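Local structure of L-amino acid deaminase (Proteus vulgaris, 5I39) at residues L56-L61 against N107-I112; M88-F93 against D139-N144; I220-T225 against A229-Q234. The protein probably uses its bound FAD to deaminate L-amino acids oxidatively, acting as a membrane-bound oxidoreductase. All coordinates share one frame; numbering follows the deposited sequence. Where two conformers were deposited one is given.

Contact 1: L56-L61 against N107-I112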
loop_
_atom_site.group_PDB
_atom_site.type_symbol
_atom_site.label_atom_id
_atom_site.label_comp_id
_atom_site.label_asym_id
_atom_site.label_seq_id
_atom_site.Cartn_x
_atom_site.Cartn_y
_atom_site.Cartn_z
ATOM N N LEU A 56 -4.454 14.064 -10.097
ATOM C CA LEU A 56 -4.086 15.150 -11.006
ATOM C C LEU A 56 -5.076 15.348 -12.154
ATOM O O LEU A 56 -5.388 16.487 -12.503
ATOM C CB LEU A 56 -2.682 14.911 -11.544
ATOM C CG LEU A 56 -1.586 15.057 -10.488
ATOM C CD1 LEU A 56 -0.311 14.383 -10.963
ATOM C CD2 LEU A 56 -1.317 16.518 -10.148
ATOM N N VAL A 57 -5.586 14.260 -12.727
ATOM C CA VAL A 57 -6.582 14.373 -13.798
ATOM C C VAL A 57 -7.865 15.034 -13.280
ATOM O O VAL A 57 -8.484 15.829 -13.987
ATOM C CB VAL A 57 -6.868 13.010 -14.468
ATOM C CG1 VAL A 57 -8.094 13.071 -15.372
ATOM C CG2 VAL A 57 -5.657 12.557 -15.263
ATOM N N GLU A 58 -8.248 14.746 -12.041
ATOM C CA GLU A 58 -9.400 15.418 -11.433
ATOM C C GLU A 58 -9.226 16.933 -11.315
ATOM O O GLU A 58 -10.211 17.662 -11.294
ATOM C CB GLU A 58 -9.688 14.837 -10.059
ATOM C CG GLU A 58 -10.243 13.429 -10.122
ATOM C CD GLU A 58 -10.328 12.757 -8.772
ATOM O OE1 GLU A 58 -9.725 13.259 -7.798
ATOM O OE2 GLU A 58 -10.998 11.707 -8.689
ATOM N N ARG A 59 -7.973 17.391 -11.237
ATOM C CA ARG A 59 -7.637 18.816 -11.230
ATOM C C ARG A 59 -7.518 19.443 -12.628
ATOM O O ARG A 59 -7.154 20.611 -12.748
ATOM C CB ARG A 59 -6.338 19.035 -10.453
ATOM C CG ARG A 59 -6.393 18.522 -9.032
ATOM C CD ARG A 59 -5.121 18.843 -8.278
ATOM N NE ARG A 59 -5.025 18.049 -7.052
ATOM C CZ ARG A 59 -4.515 18.449 -5.882
ATOM N NH1 ARG A 59 -4.045 19.685 -5.696
ATOM N NH2 ARG A 59 -4.485 17.591 -4.869
ATOM N N GLY A 60 -7.826 18.681 -13.676
ATOM C CA GLY A 60 -7.849 19.191 -15.045
ATOM C C GLY A 60 -6.546 19.067 -15.813
ATOM O O GLY A 60 -6.405 19.661 -16.880
ATOM N N LEU A 61 -5.598 18.289 -15.292
ATOM C CA LEU A 61 -4.281 18.136 -15.916
ATOM C C LEU A 61 -4.207 16.845 -16.714
ATOM O O LEU A 61 -4.731 15.821 -16.287
ATOM C CB LEU A 61 -3.196 18.135 -14.842
ATOM C CG LEU A 61 -3.116 19.419 -14.012
ATOM C CD1 LEU A 61 -2.271 19.210 -12.767
ATOM C CD2 LEU A 61 -2.579 20.578 -14.840
ATOM N N ASN A 107 -14.939 1.622 -3.817
ATOM C CA ASN A 107 -15.814 0.848 -4.704
ATOM C C ASN A 107 -16.905 1.724 -5.317
ATOM O O ASN A 107 -17.243 1.566 -6.495
ATOM C CB ASN A 107 -16.442 -0.340 -3.981
ATOM C CG ASN A 107 -15.429 -1.402 -3.596
ATOM O OD1 ASN A 107 -14.303 -1.425 -4.090
ATOM N ND2 ASN A 107 -15.838 -2.303 -2.715
ATOM N N ALA A 108 -17.430 2.661 -4.532
ATOM C CA ALA A 108 -18.406 3.616 -5.047
ATOM C C ALA A 108 -17.798 4.604 -6.044
ATOM O O ALA A 108 -18.489 5.053 -6.956
ATOM C CB ALA A 108 -19.075 4.359 -3.904
ATOM N N LYS A 109 -16.524 4.944 -5.864
ATOM C CA LYS A 109 -15.829 5.848 -6.786
ATOM C C LYS A 109 -15.556 5.193 -8.141
ATOM O O LYS A 109 -15.689 5.828 -9.178
ATOM C CB LYS A 109 -14.520 6.351 -6.175
ATOM C CG LYS A 109 -13.790 7.335 -7.072
ATOM C CD LYS A 109 -12.648 8.032 -6.367
ATOM C CE LYS A 109 -12.011 9.032 -7.311
ATOM N NZ LYS A 109 -11.015 9.875 -6.606
ATOM N N VAL A 110 -15.144 3.933 -8.128
ATOM C CA VAL A 110 -14.844 3.231 -9.377
ATOM C C VAL A 110 -16.116 2.615 -9.976
ATOM O O VAL A 110 -16.251 2.522 -11.195
ATOM C CB VAL A 110 -13.747 2.164 -9.169
ATOM C CG1 VAL A 110 -13.395 1.474 -10.478
ATOM C CG2 VAL A 110 -12.497 2.800 -8.573
ATOM N N GLY A 111 -17.036 2.183 -9.120
ATOM C CA GLY A 111 -18.209 1.426 -9.554
ATOM C C GLY A 111 -17.888 -0.014 -9.929
ATOM O O GLY A 111 -18.718 -0.703 -10.520
ATOM N N ILE A 112 -16.678 -0.456 -9.579
ATOM C CA ILE A 112 -16.192 -1.812 -9.800
ATOM C C ILE A 112 -15.521 -2.216 -8.496
ATOM O O ILE A 112 -14.816 -1.413 -7.874
ATOM C CB ILE A 112 -15.182 -1.883 -10.968
ATOM C CG1 ILE A 112 -15.868 -1.454 -12.275
ATOM C CG2 ILE A 112 -14.595 -3.288 -11.105
ATOM C CD1 ILE A 112 -14.945 -1.298 -13.465
#
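Glu58 and Lys109 join two helices at the surface of the FAD-binding part of the fold: helix 47-58, which connects strands 40-43 and 63-66 in a Rossmann-type beta-alpha-beta unit, and the short helix 106-110. Each residue sits in the last turn of its helix, and the two backbones keep well apart, with Glu58 CA and Lys109 CA 12.4 Å from one another. The side chains reach over the gap from opposite directions. Both are extended beyond CG; on Lys109 CG stands anti to the backbone N (chi1 -178°), and the chain then runs out fully stretched toward the carboxylate. Its ammonium donates to the near oxygen, NZ to Glu58 OE2 at 2.8 Å, taking the syn lone pair, the one on the side of the second oxygen. The salt bridge is one-pronged all the same, since Glu58 OE1 remains 3.8 Å from Lys109 NZ.

A glycine follows the last turn on each side. Gly60 has positive phi and closes a Schellman motif, its N bonded to Val57 O at 2.9 Å; Gly111, also at positive phi, donates its N to Asn107 O. Apart from the bridge, Arg59 pairs with Asp389 on helix 376-392, while Val110 packs on Val192, Met193 and Tyr196 of helix 189-199, so each helix end has its own anchorage. What joins the two segments is thus one exposed charge pair, with little apolar contact beside it. Water should compete with such a bridge, and its strength probably varies with the ionic surroundings.

Contact 2: M88-F93 against D139-N144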
loop_
_atom_site.group_PDB
_atom_site.type_symbol
_atom_site.label_atom_id
_atom_site.label_comp_id
_atom_site.label_asym_id
_atom_site.label_seq_id
_atom_site.Cartn_x
_atom_site.Cartn_y
_atom_site.Cartn_z
HETATM N N MSE A 88 0.139 3.383 14.750
HETATM C CA MSE A 88 0.827 4.376 13.919
HETATM C C MSE A 88 1.188 5.572 14.771
HETATM O O MSE A 88 0.373 6.032 15.573
HETATM C CB MSE A 88 0.007 4.848 12.726
HETATM C CG MSE A 88 -0.210 3.758 11.674
HETATM SE SE MSE A 88 1.454 3.172 10.817
HETATM C CE MSE A 88 1.155 1.242 11.051
ATOM N N PRO A 89 2.403 6.095 14.612
ATOM C CA PRO A 89 2.780 7.305 15.333
ATOM C C PRO A 89 2.043 8.521 14.789
ATOM O O PRO A 89 1.408 8.450 13.729
ATOM C CB PRO A 89 4.283 7.409 15.071
ATOM C CG PRO A 89 4.460 6.795 13.735
ATOM C CD PRO A 89 3.487 5.651 13.714
ATOM N N ASP A 90 2.139 9.639 15.496
ATOM C CA ASP A 90 1.447 10.856 15.086
ATOM C C ASP A 90 1.815 11.303 13.668
ATOM O O ASP A 90 0.995 11.892 12.975
ATOM C CB ASP A 90 1.714 11.990 16.079
ATOM C CG ASP A 90 0.778 13.166 15.882
ATOM O OD1 ASP A 90 -0.452 12.945 15.876
ATOM O OD2 ASP A 90 1.267 14.307 15.733
ATOM N N GLU A 91 3.034 11.003 13.232
ATOM C CA GLU A 91 3.482 11.400 11.900
ATOM C C GLU A 91 2.616 10.801 10.787
ATOM O O GLU A 91 2.342 11.475 9.796
ATOM C CB GLU A 91 4.958 11.030 11.691
ATOM C CG GLU A 91 5.950 11.911 12.456
ATOM C CD GLU A 91 6.036 11.630 13.955
ATOM O OE1 GLU A 91 5.528 10.594 14.427
ATOM O OE2 GLU A 91 6.624 12.453 14.684
ATOM N N THR A 92 2.184 9.552 10.959
ATOM C CA THR A 92 1.433 8.842 9.921
ATOM C C THR A 92 0.013 8.438 10.315
ATOM O O THR A 92 -0.705 7.877 9.484
ATOM C CB THR A 92 2.198 7.592 9.456
ATOM O OG1 THR A 92 2.489 6.772 10.592
ATOM C CG2 THR A 92 3.493 7.987 8.746
ATOM N N PHE A 93 -0.428 8.742 11.537
ATOM C CA PHE A 93 -1.751 8.291 11.948
ATOM C C PHE A 93 -2.844 8.799 11.005
ATOM O O PHE A 93 -3.641 8.008 10.495
ATOM C CB PHE A 93 -2.103 8.687 13.380
ATOM C CG PHE A 93 -3.507 8.315 13.731
ATOM C CD1 PHE A 93 -3.818 7.006 14.080
ATOM C CD2 PHE A 93 -4.540 9.229 13.583
ATOM C CE1 PHE A 93 -5.125 6.635 14.342
ATOM C CE2 PHE A 93 -5.851 8.864 13.837
ATOM C CZ PHE A 93 -6.144 7.565 14.223
ATOM N N ASP A 139 -5.770 5.325 24.170
ATOM C CA ASP A 139 -6.193 6.418 25.053
ATOM C C ASP A 139 -5.743 7.762 24.485
ATOM O O ASP A 139 -6.564 8.666 24.289
ATOM C CB ASP A 139 -5.641 6.232 26.471
ATOM C CG ASP A 139 -6.157 7.287 27.454
ATOM O OD1 ASP A 139 -7.070 8.065 27.105
ATOM O OD2 ASP A 139 -5.642 7.340 28.587
ATOM N N GLU A 140 -4.452 7.887 24.202
ATOM C CA GLU A 140 -3.921 9.145 23.679
ATOM C C GLU A 140 -4.604 9.576 22.383
ATOM O O GLU A 140 -4.951 10.747 22.224
ATOM C CB GLU A 140 -2.403 9.055 23.491
ATOM C CG GLU A 140 -1.625 9.038 24.801
ATOM C CD GLU A 140 -1.840 10.292 25.635
ATOM O OE1 GLU A 140 -1.831 11.403 25.072
ATOM O OE2 GLU A 140 -2.035 10.164 26.859
ATOM N N ARG A 141 -4.828 8.641 21.465
ATOM C CA ARG A 141 -5.500 8.995 20.216
ATOM C C ARG A 141 -6.963 9.403 20.451
ATOM O O ARG A 141 -7.431 10.383 19.873
ATOM C CB ARG A 141 -5.393 7.867 19.186
ATOM C CG ARG A 141 -5.976 8.196 17.814
ATOM C CD ARG A 141 -5.501 9.523 17.227
ATOM N NE ARG A 141 -4.055 9.574 17.011
ATOM C CZ ARG A 141 -3.404 10.610 16.479
ATOM N NH1 ARG A 141 -4.058 11.702 16.080
ATOM N NH2 ARG A 141 -2.084 10.551 16.333
ATOM N N SER A 142 -7.659 8.695 21.340
ATOM C CA SER A 142 -9.051 9.029 21.663
ATOM C C SER A 142 -9.210 10.443 22.232
ATOM O O SER A 142 -10.221 11.092 22.001
ATOM C CB SER A 142 -9.660 8.001 22.634
ATOM O OG SER A 142 -9.291 8.230 23.986
ATOM N N LYS A 143 -8.210 10.918 22.970
ATOM C CA LYS A 143 -8.277 12.261 23.559
ATOM C C LYS A 143 -8.101 13.376 22.527
ATOM O O LYS A 143 -8.511 14.507 22.767
ATOM C CB LYS A 143 -7.245 12.406 24.674
ATOM C CG LYS A 143 -7.541 11.511 25.861
ATOM C CD LYS A 143 -6.601 11.763 27.025
ATOM C CE LYS A 143 -5.186 11.280 26.752
ATOM N NZ LYS A 143 -4.312 11.575 27.917
ATOM N N ASN A 144 -7.492 13.058 21.386
ATOM C CA ASN A 144 -7.283 14.029 20.318
ATOM C C ASN A 144 -7.145 13.296 18.987
ATOM O O ASN A 144 -6.040 13.048 18.509
ATOM C CB ASN A 144 -6.042 14.885 20.628
ATOM C CG ASN A 144 -5.830 16.014 19.630
ATOM O OD1 ASN A 144 -6.690 16.297 18.795
ATOM N ND2 ASN A 144 -4.677 16.669 19.720
HETATM O O HOH W 1 -1.437 7.954 17.140
HETATM O O HOH W 2 -2.616 13.598 14.371
#
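Arg141 lays its guanidinium flat on the ring of Phe93 and turns one end of it to Asp90. Ring and guanidinium planes differ by only 9°, and their centres are 3.9 Å apart. The cation is off-centre: Arg141 CZ comes closest to Phe93 CD2, at 3.4 Å, whereas the methylene before it, Arg141 CD, sits over the same face and makes a CH-pi contact, 3.7 Å from the ring centroid. The arginine chain has to fold to do this. With chi2 at 50° and chi3 at 61° it is bent twice, which brings CG, CD and the head group over the phenyl ring in succession.

Arg141 NH2 donates to Asp90 OD1 at 2.9 Å in a salt bridge whose hydrogen bond is moderately bent, with OD1 close to the guanidinium plane. It meets the anti lone pair of OD1, the one away from the other carboxylate oxygen, and carboxylate and guanidinium are nearly coplanar. Two waters extend this layer. Water 1 links Arg141 NH2 to the carbonyl O of Met88, a selenomethionine here; water 2 links Arg141 NH1 to Asp90 OD1, adding an indirect path beside the direct bond. NH1 also gives a hydrogen bond to Val145 O, so several polar partners fix the rotation of the head group while the ring bears on its face.

Further out, Trp137 NE1 bonds to Met88 O, and the ring of Phe93, whose side chain is about 14 Å from the FAD, meets that of His97. Thr92 packs on Asn355 and Pro356. The contact therefore pins the C-terminal end of helix 128-143 against the first turn of helix 90-103.

Contact 3: I220-T225 against A229-Q234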
loop_
_atom_site.group_PDB
_atom_site.type_symbol
_atom_site.label_atom_id
_atom_site.label_comp_id
_atom_site.label_asym_id
_atom_site.label_seq_id
_atom_site.Cartn_x
_atom_site.Cartn_y
_atom_site.Cartn_z
ATOM N N ILE A 220 12.075 22.064 -15.766
ATOM C CA ILE A 220 12.053 20.761 -16.431
ATOM C C ILE A 220 11.411 20.950 -17.806
ATOM O O ILE A 220 10.410 21.653 -17.929
ATOM C CB ILE A 220 11.305 19.693 -15.605
ATOM C CG1 ILE A 220 12.058 19.428 -14.295
ATOM C CG2 ILE A 220 11.175 18.386 -16.388
ATOM C CD1 ILE A 220 11.252 18.699 -13.240
ATOM N N SER A 221 12.021 20.357 -18.827
ATOM C CA SER A 221 11.493 20.397 -20.194
ATOM C C SER A 221 11.051 19.042 -20.723
ATOM O O SER A 221 10.150 18.981 -21.551
ATOM C CB SER A 221 12.524 21.001 -21.152
ATOM O OG SER A 221 13.646 20.151 -21.316
ATOM N N ASP A 222 11.689 17.964 -20.276
ATOM C CA ASP A 222 11.405 16.629 -20.788
ATOM C C ASP A 222 11.639 15.575 -19.736
ATOM O O ASP A 222 12.498 15.734 -18.873
ATOM C CB ASP A 222 12.324 16.274 -21.963
ATOM C CG ASP A 222 12.194 17.222 -23.123
ATOM O OD1 ASP A 222 12.879 18.267 -23.102
ATOM O OD2 ASP A 222 11.406 16.924 -24.046
ATOM N N VAL A 223 10.874 14.495 -19.834
ATOM C CA VAL A 223 11.269 13.218 -19.262
ATOM C C VAL A 223 11.793 12.383 -20.423
ATOM O O VAL A 223 11.108 12.210 -21.434
ATOM C CB VAL A 223 10.104 12.514 -18.548
ATOM C CG1 VAL A 223 10.505 11.117 -18.085
ATOM C CG2 VAL A 223 9.663 13.341 -17.354
ATOM N N VAL A 224 13.018 11.893 -20.273
ATOM C CA VAL A 224 13.681 11.098 -21.295
ATOM C C VAL A 224 13.446 9.636 -20.961
ATOM O O VAL A 224 13.812 9.176 -19.881
ATOM C CB VAL A 224 15.192 11.403 -21.349
ATOM C CG1 VAL A 224 15.877 10.584 -22.440
ATOM C CG2 VAL A 224 15.421 12.885 -21.596
ATOM N N THR A 225 12.821 8.914 -21.883
ATOM C CA THR A 225 12.551 7.495 -21.693
ATOM C C THR A 225 13.387 6.699 -22.669
ATOM O O THR A 225 14.068 7.264 -23.530
ATOM C CB THR A 225 11.056 7.134 -21.885
ATOM O OG1 THR A 225 10.729 7.077 -23.280
ATOM C CG2 THR A 225 10.149 8.127 -21.169
ATOM N N ALA A 229 11.627 11.155 -25.765
ATOM C CA ALA A 229 11.362 12.196 -24.777
ATOM C C ALA A 229 9.914 12.675 -24.834
ATOM O O ALA A 229 9.347 12.804 -25.916
ATOM C CB ALA A 229 12.303 13.368 -24.997
ATOM N N ILE A 230 9.333 12.917 -23.657
ATOM C CA ILE A 230 8.017 13.545 -23.553
ATOM C C ILE A 230 8.199 14.932 -22.923
ATOM O O ILE A 230 8.841 15.073 -21.878
ATOM C CB ILE A 230 6.989 12.647 -22.802
ATOM C CG1 ILE A 230 5.638 13.359 -22.666
ATOM C CG2 ILE A 230 7.499 12.190 -21.441
ATOM C CD1 ILE A 230 4.473 12.406 -22.492
ATOM N N LYS A 231 7.634 15.948 -23.574
ATOM C CA LYS A 231 7.703 17.312 -23.069
ATOM C C LYS A 231 6.796 17.494 -21.855
ATOM O O LYS A 231 5.623 17.136 -21.893
ATOM C CB LYS A 231 7.304 18.312 -24.151
ATOM C CG LYS A 231 8.249 18.351 -25.337
ATOM C CD LYS A 231 7.755 19.322 -26.398
ATOM C CE LYS A 231 8.683 19.371 -27.601
ATOM N NZ LYS A 231 9.966 20.075 -27.322
ATOM N N THR A 232 7.360 18.046 -20.788
ATOM C CA THR A 232 6.607 18.380 -19.579
ATOM C C THR A 232 7.481 19.245 -18.690
ATOM O O THR A 232 8.702 19.249 -18.842
ATOM C CB THR A 232 6.188 17.120 -18.776
ATOM O OG1 THR A 232 5.240 17.487 -17.765
ATOM C CG2 THR A 232 7.397 16.419 -18.113
ATOM N N SER A 233 6.852 19.962 -17.763
ATOM C CA SER A 233 7.576 20.687 -16.715
ATOM C C SER A 233 7.228 20.201 -15.307
ATOM O O SER A 233 7.682 20.781 -14.324
ATOM C CB SER A 233 7.324 22.190 -16.839
ATOM O OG SER A 233 5.976 22.509 -16.548
ATOM N N GLN A 234 6.445 19.123 -15.210
ATOM C CA GLN A 234 5.979 18.606 -13.919
ATOM C C GLN A 234 6.144 17.097 -13.881
ATOM O O GLN A 234 5.669 16.397 -14.772
ATOM C CB GLN A 234 4.522 19.000 -13.682
ATOM C CG GLN A 234 4.332 20.507 -13.596
ATOM C CD GLN A 234 2.882 20.930 -13.455
ATOM O OE1 GLN A 234 2.005 20.449 -14.178
ATOM N NE2 GLN A 234 2.625 21.855 -12.545
HETATM O O HOH W 3 9.971 22.405 -13.819
HETATM O O HOH W 4 11.645 20.156 -25.008
HETATM O O HOH W 5 11.494 17.647 -26.842
#
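The carboxylate of Asp222 has aliphatic carbon on both sides of its plane: Lys231 CG approaches OD2 to 3.7 Å from one side, and Ala229 CB approaches the same oxygen to 3.8 Å from the other. Ser221 OG donates to Asp222 OD1 on its anti side, 26° out of the plane. Lys231 lies alongside, pointing the same way, but the charges do not touch; waters 4 and 5 each bridge its NZ to one carboxylate oxygen.

These residues belong to the beta hairpin of strands 219-225 and 228-231; 219-225 is the middle strand of a three-stranded antiparallel sheet. Asp222 and Lys231 form a non-hydrogen-bonded pair. Next to them, Val223 and Ile230 are the hydrogen-bonded pair, with N to O distances of 2.9 Å both for Val223 N to Ile230 O and for Ile230 N to Val223 O. Their side chains take the other face, where Val223 CB meets Ile230 CG2 and Val223 CG2 runs beside Thr232 CG2. All three residues pack on Val41 of strand 40-43; Val223 also lies about 4 Å, side chain to side chain, from the FAD-binding Ala210 and about 7 Å from the cofactor itself.

On its other side, toward strand 210-216, the middle strand has a classic beta bulge, Ser221 and Asp222 together facing Glu214. Across the hairpin, Thr232 N reaches Ser221 O at 3.0 Å, coming from 55° above the carbonyl plane. Beyond it the chain turns in an ST turn: Thr232 OG1, also bonded to Ala38 O, accepts from Gln234 N at 3.3 Å.

In the fold
From the N terminus, the chain first passes through 56-61; the loop that contact 1 closes takes in strand 63-66 and helix 90-103 before ending at 107-112. Contact 2 opens inside that loop, at 88-93, and closes after it, at 139-144, so the two cross: helices 90-103 and 106-110 follow one another, yet each is tied to a different part of the fold. Contact 3 comes later, in series, as a tight hairpin whose second strand leads into strand 235-237 of the six-stranded sheet. In space it lies near contact 1, with nearest atoms about 5 Å apart, whereas contact 2 is distant, its centre about 40 Å from that of contact 3.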